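Local coordinates for protein hydrazine synthase alpha subunit (Candidatus Kuenenia stuttgartiensis, PDB 5C2V) that forms part of the hydrazine synthase complex, in which it condenses hydroxylamine with ammonia to yield hydrazine, at residues K99-D111 against Q117-Y130. Numbering follows the deposited sequence.
Sequences KGGGCQIWEMNID and QMTDLKGTCRSPIY
Gln104 reaches into the turn of 119-123 with its side chain bent at chi2 (-76°), which carries the amide to the backbone of that turn. Its NE2 gives a nearly straight bond to Leu121 O, lying in that carbonyl's plane on a lone pair, and a second to Gly101 O; both acceptors lie close to the amide plane and fix its rotation. The amide's OE1 accepts from Thr119 OG1 at 3.0 Å, the hydroxyl slightly tilted from the carbonyl plane. The same OG1 faces Ile105 N, modelled so close that the exact length is doubtful. Next to it, Ile105 O receives Met118 N at 2.8 Å. The Ile105 side chain is directed at 117-130 and wedges between Met118-Thr119 and strand 124-130: CG2 rests on Met118 CB, CG1 on Cys125 CB, and CD1 meets Pro128 CB at 3.9 Å. Across the non-hydrogen-bonded pair Trp106–Gln117, the extended glutamine lies over one face of the indole, its CG 3.8 Å from the centroid of the six-membered ring in a CH-pi contact; the amide is turned only 26° from the ring plane. Glu107 crosses Met118 at an angle, its CG against SD, and takes a weak bond from Tyr130 OH on OE1, whose stronger partner is Lys90, a salt bridge. Strand 124-130 crosses 103-109 at 44°, with Cys125 N bonded to Cys103 O at 3.2 Å. Strand 103-109 pairs with 90-97 and 116-117 in a four-stranded antiparallel sheet, while 124-130 belongs to the next sheet, an arrangement characteristic of successive blades packed face to face in the six-bladed beta-propeller of the N-terminal domain.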
# COMPACT_ATOMS: atom_id res chain seq x y z
N LYS D 99 -40.46 -4.61 27.44
CA LYS D 99 -41.53 -5.52 27.06
C LYS D 99 -41.24 -6.18 25.71
O LYS D 99 -42.06 -6.94 25.19
CB LYS D 99 -42.87 -4.80 27.02
CG LYS D 99 -43.25 -4.15 28.35
CD LYS D 99 -44.50 -3.31 28.22
CE LYS D 99 -44.82 -2.62 29.54
NZ LYS D 99 -46.01 -1.73 29.43
N GLY D 100 -40.07 -5.88 25.14
CA GLY D 100 -39.66 -6.47 23.88
C GLY D 100 -39.93 -5.59 22.67
O GLY D 100 -40.10 -4.38 22.79
N GLY D 101 -39.95 -6.22 21.50
CA GLY D 101 -40.19 -5.51 20.25
C GLY D 101 -38.93 -5.36 19.42
O GLY D 101 -38.99 -5.02 18.24
N GLY D 102 -37.79 -5.63 20.04
CA GLY D 102 -36.50 -5.50 19.37
C GLY D 102 -35.92 -4.11 19.54
O GLY D 102 -36.44 -3.30 20.30
N CYS D 103 -34.84 -3.83 18.81
CA CYS D 103 -34.22 -2.52 18.87
C CYS D 103 -34.81 -1.63 17.78
O CYS D 103 -34.60 -1.87 16.59
CB CYS D 103 -32.70 -2.62 18.71
SG CYS D 103 -31.82 -1.06 18.98
N GLN D 104 -35.55 -0.62 18.20
CA GLN D 104 -36.32 0.20 17.27
C GLN D 104 -36.07 1.69 17.48
O GLN D 104 -35.31 2.08 18.36
CB GLN D 104 -37.81 -0.10 17.42
CG GLN D 104 -38.18 -1.57 17.27
CD GLN D 104 -38.18 -2.04 15.82
OE1 GLN D 104 -37.92 -1.25 14.90
NE2 GLN D 104 -38.46 -3.32 15.61
N ILE D 105 -36.72 2.50 16.66
CA ILE D 105 -36.62 3.95 16.77
C ILE D 105 -37.76 4.49 17.63
O ILE D 105 -38.92 4.14 17.44
CB ILE D 105 -36.65 4.64 15.39
CG1 ILE D 105 -35.52 4.11 14.51
CG2 ILE D 105 -36.54 6.15 15.54
CD1 ILE D 105 -34.14 4.41 15.03
N TRP D 106 -37.41 5.34 18.60
CA TRP D 106 -38.39 5.94 19.49
C TRP D 106 -38.15 7.44 19.59
O TRP D 106 -37.11 7.93 19.16
CB TRP D 106 -38.32 5.30 20.88
CG TRP D 106 -38.41 3.80 20.89
CD1 TRP D 106 -37.45 2.92 20.51
CD2 TRP D 106 -39.52 3.01 21.34
NE1 TRP D 106 -37.89 1.63 20.67
CE2 TRP D 106 -39.17 1.66 21.18
CE3 TRP D 106 -40.79 3.32 21.84
CZ2 TRP D 106 -40.03 0.62 21.51
CZ3 TRP D 106 -41.64 2.28 22.17
CH2 TRP D 106 -41.26 0.95 22.00
N GLU D 107 -39.12 8.16 20.14
CA GLU D 107 -38.91 9.57 20.45
C GLU D 107 -39.69 9.97 21.70
O GLU D 107 -40.76 9.41 21.98
CB GLU D 107 -39.31 10.47 19.28
CG GLU D 107 -40.62 10.12 18.60
CD GLU D 107 -41.12 11.23 17.69
OE1 GLU D 107 -40.90 12.41 18.03
OE2 GLU D 107 -41.71 10.93 16.63
N MET D 108 -39.16 10.93 22.45
CA MET D 108 -39.82 11.40 23.66
C MET D 108 -39.41 12.83 24.00
O MET D 108 -38.40 13.32 23.51
CB MET D 108 -39.51 10.48 24.84
CG MET D 108 -38.11 10.65 25.41
SD MET D 108 -37.90 9.88 27.02
CE MET D 108 -38.22 8.16 26.63
N ASN D 109 -40.21 13.48 24.83
CA ASN D 109 -39.91 14.84 25.27
C ASN D 109 -38.70 14.89 26.18
O ASN D 109 -38.31 13.87 26.77
CB ASN D 109 -41.13 15.45 25.97
CG ASN D 109 -42.35 15.49 25.08
OD1 ASN D 109 -42.25 15.67 23.87
ND2 ASN D 109 -43.53 15.33 25.69
N ILE D 110 -38.10 16.07 26.30
CA ILE D 110 -36.90 16.25 27.12
C ILE D 110 -37.19 16.01 28.60
O ILE D 110 -36.29 15.65 29.36
CB ILE D 110 -36.32 17.68 26.92
CG1 ILE D 110 -34.95 17.80 27.60
CG2 ILE D 110 -37.29 18.74 27.42
CD1 ILE D 110 -34.33 19.18 27.48
N ASP D 111 -38.44 16.18 29.00
CA ASP D 111 -38.83 15.99 30.40
C ASP D 111 -39.01 14.52 30.76
O ASP D 111 -39.01 14.15 31.93
CB ASP D 111 -40.12 16.76 30.71
CG ASP D 111 -41.25 16.44 29.74
OD1 ASP D 111 -41.30 15.31 29.21
OD2 ASP D 111 -42.10 17.33 29.52
N GLN D 117 -43.52 5.22 19.62
CA GLN D 117 -42.74 4.22 18.88
C GLN D 117 -42.75 4.47 17.38
O GLN D 117 -43.80 4.39 16.73
CB GLN D 117 -43.28 2.82 19.18
CG GLN D 117 -42.48 1.71 18.52
CD GLN D 117 -43.06 0.33 18.79
OE1 GLN D 117 -43.93 0.17 19.65
NE2 GLN D 117 -42.60 -0.66 18.05
N MET D 118 -41.58 4.76 16.82
CA MET D 118 -41.45 5.08 15.40
C MET D 118 -41.36 3.87 14.46
O MET D 118 -41.97 3.86 13.40
CB MET D 118 -40.23 5.98 15.19
CG MET D 118 -40.28 7.23 16.03
SD MET D 118 -41.92 7.97 15.98
CE MET D 118 -41.92 8.65 14.32
N THR D 119 -40.60 2.85 14.85
CA THR D 119 -40.33 1.72 13.95
C THR D 119 -40.72 0.36 14.52
O THR D 119 -40.36 0.02 15.65
CB THR D 119 -38.84 1.66 13.56
OG1 THR D 119 -38.03 1.70 14.74
CG2 THR D 119 -38.48 2.83 12.66
N ASP D 120 -41.48 -0.41 13.75
CA ASP D 120 -41.76 -1.81 14.07
C ASP D 120 -40.87 -2.80 13.29
O ASP D 120 -41.11 -4.01 13.35
CB ASP D 120 -43.23 -2.14 13.83
CG ASP D 120 -43.73 -3.23 14.76
OD1 ASP D 120 -43.14 -3.39 15.86
OD2 ASP D 120 -44.70 -3.93 14.41
N LEU D 121 -39.88 -2.28 12.57
CA LEU D 121 -39.11 -3.06 11.58
C LEU D 121 -38.62 -4.41 12.10
O LEU D 121 -38.27 -4.54 13.27
CB LEU D 121 -37.91 -2.25 11.09
CG LEU D 121 -36.94 -2.94 10.12
CD1 LEU D 121 -37.59 -3.13 8.75
CD2 LEU D 121 -35.61 -2.21 10.00
N LYS D 122 -38.60 -5.40 11.22
CA LYS D 122 -38.09 -6.71 11.58
C LYS D 122 -36.60 -6.65 11.30
O LYS D 122 -36.17 -6.74 10.15
CB LYS D 122 -38.79 -7.80 10.75
CG LYS D 122 -38.63 -9.24 11.20
CD LYS D 122 -39.26 -10.17 10.16
CE LYS D 122 -40.66 -9.70 9.78
NZ LYS D 122 -41.28 -10.54 8.71
N GLY D 123 -35.82 -6.50 12.36
CA GLY D 123 -34.42 -6.14 12.21
C GLY D 123 -33.96 -5.20 13.31
O GLY D 123 -34.61 -5.07 14.35
N THR D 124 -32.84 -4.52 13.06
CA THR D 124 -32.27 -3.56 14.00
C THR D 124 -32.30 -2.13 13.45
O THR D 124 -32.12 -1.92 12.25
CB THR D 124 -30.81 -3.93 14.34
OG1 THR D 124 -30.73 -5.33 14.64
CG2 THR D 124 -30.31 -3.12 15.54
N CYS D 125 -32.53 -1.15 14.32
CA CYS D 125 -32.54 0.26 13.93
C CYS D 125 -31.73 1.12 14.90
O CYS D 125 -31.76 0.89 16.11
CB CYS D 125 -33.97 0.79 13.86
SG CYS D 125 -35.10 -0.19 12.85
N ARG D 126 -31.00 2.10 14.38
CA ARG D 126 -30.26 3.03 15.22
C ARG D 126 -29.87 4.33 14.51
O ARG D 126 -30.11 4.50 13.31
CB ARG D 126 -28.99 2.35 15.76
CG ARG D 126 -28.03 1.86 14.69
CD ARG D 126 -26.80 1.23 15.32
NE ARG D 126 -26.08 2.17 16.18
CZ ARG D 126 -25.03 2.88 15.81
NH1 ARG D 126 -24.55 2.76 14.57
NH2 ARG D 126 -24.44 3.71 16.66
N SER D 127 -29.25 5.22 15.28
CA SER D 127 -28.83 6.55 14.82
C SER D 127 -29.88 7.33 14.04
O SER D 127 -29.66 7.67 12.87
CB SER D 127 -27.56 6.43 13.98
OG SER D 127 -26.48 5.93 14.75
N PRO D 128 -31.03 7.63 14.67
CA PRO D 128 -32.04 8.45 14.00
C PRO D 128 -31.69 9.94 14.02
O PRO D 128 -31.11 10.41 15.00
CB PRO D 128 -33.31 8.17 14.81
CG PRO D 128 -32.80 7.93 16.19
CD PRO D 128 -31.45 7.26 16.03
N ILE D 129 -32.05 10.66 12.97
CA ILE D 129 -31.90 12.12 12.95
C ILE D 129 -33.14 12.76 12.34
O ILE D 129 -33.87 12.13 11.57
CB ILE D 129 -30.66 12.57 12.15
CG1 ILE D 129 -30.74 12.08 10.70
CG2 ILE D 129 -29.37 12.10 12.82
CD1 ILE D 129 -29.64 12.61 9.81
N TYR D 130 -33.37 14.03 12.68
CA TYR D 130 -34.49 14.77 12.12
C TYR D 130 -34.05 15.55 10.89
O TYR D 130 -33.04 16.25 10.90
CB TYR D 130 -35.09 15.72 13.15
CG TYR D 130 -35.79 15.03 14.30
CD1 TYR D 130 -36.96 14.31 14.09
CD2 TYR D 130 -35.28 15.10 15.59
CE1 TYR D 130 -37.60 13.68 15.14
CE2 TYR D 130 -35.92 14.47 16.64
CZ TYR D 130 -37.08 13.76 16.41
OH TYR D 130 -37.72 13.13 17.45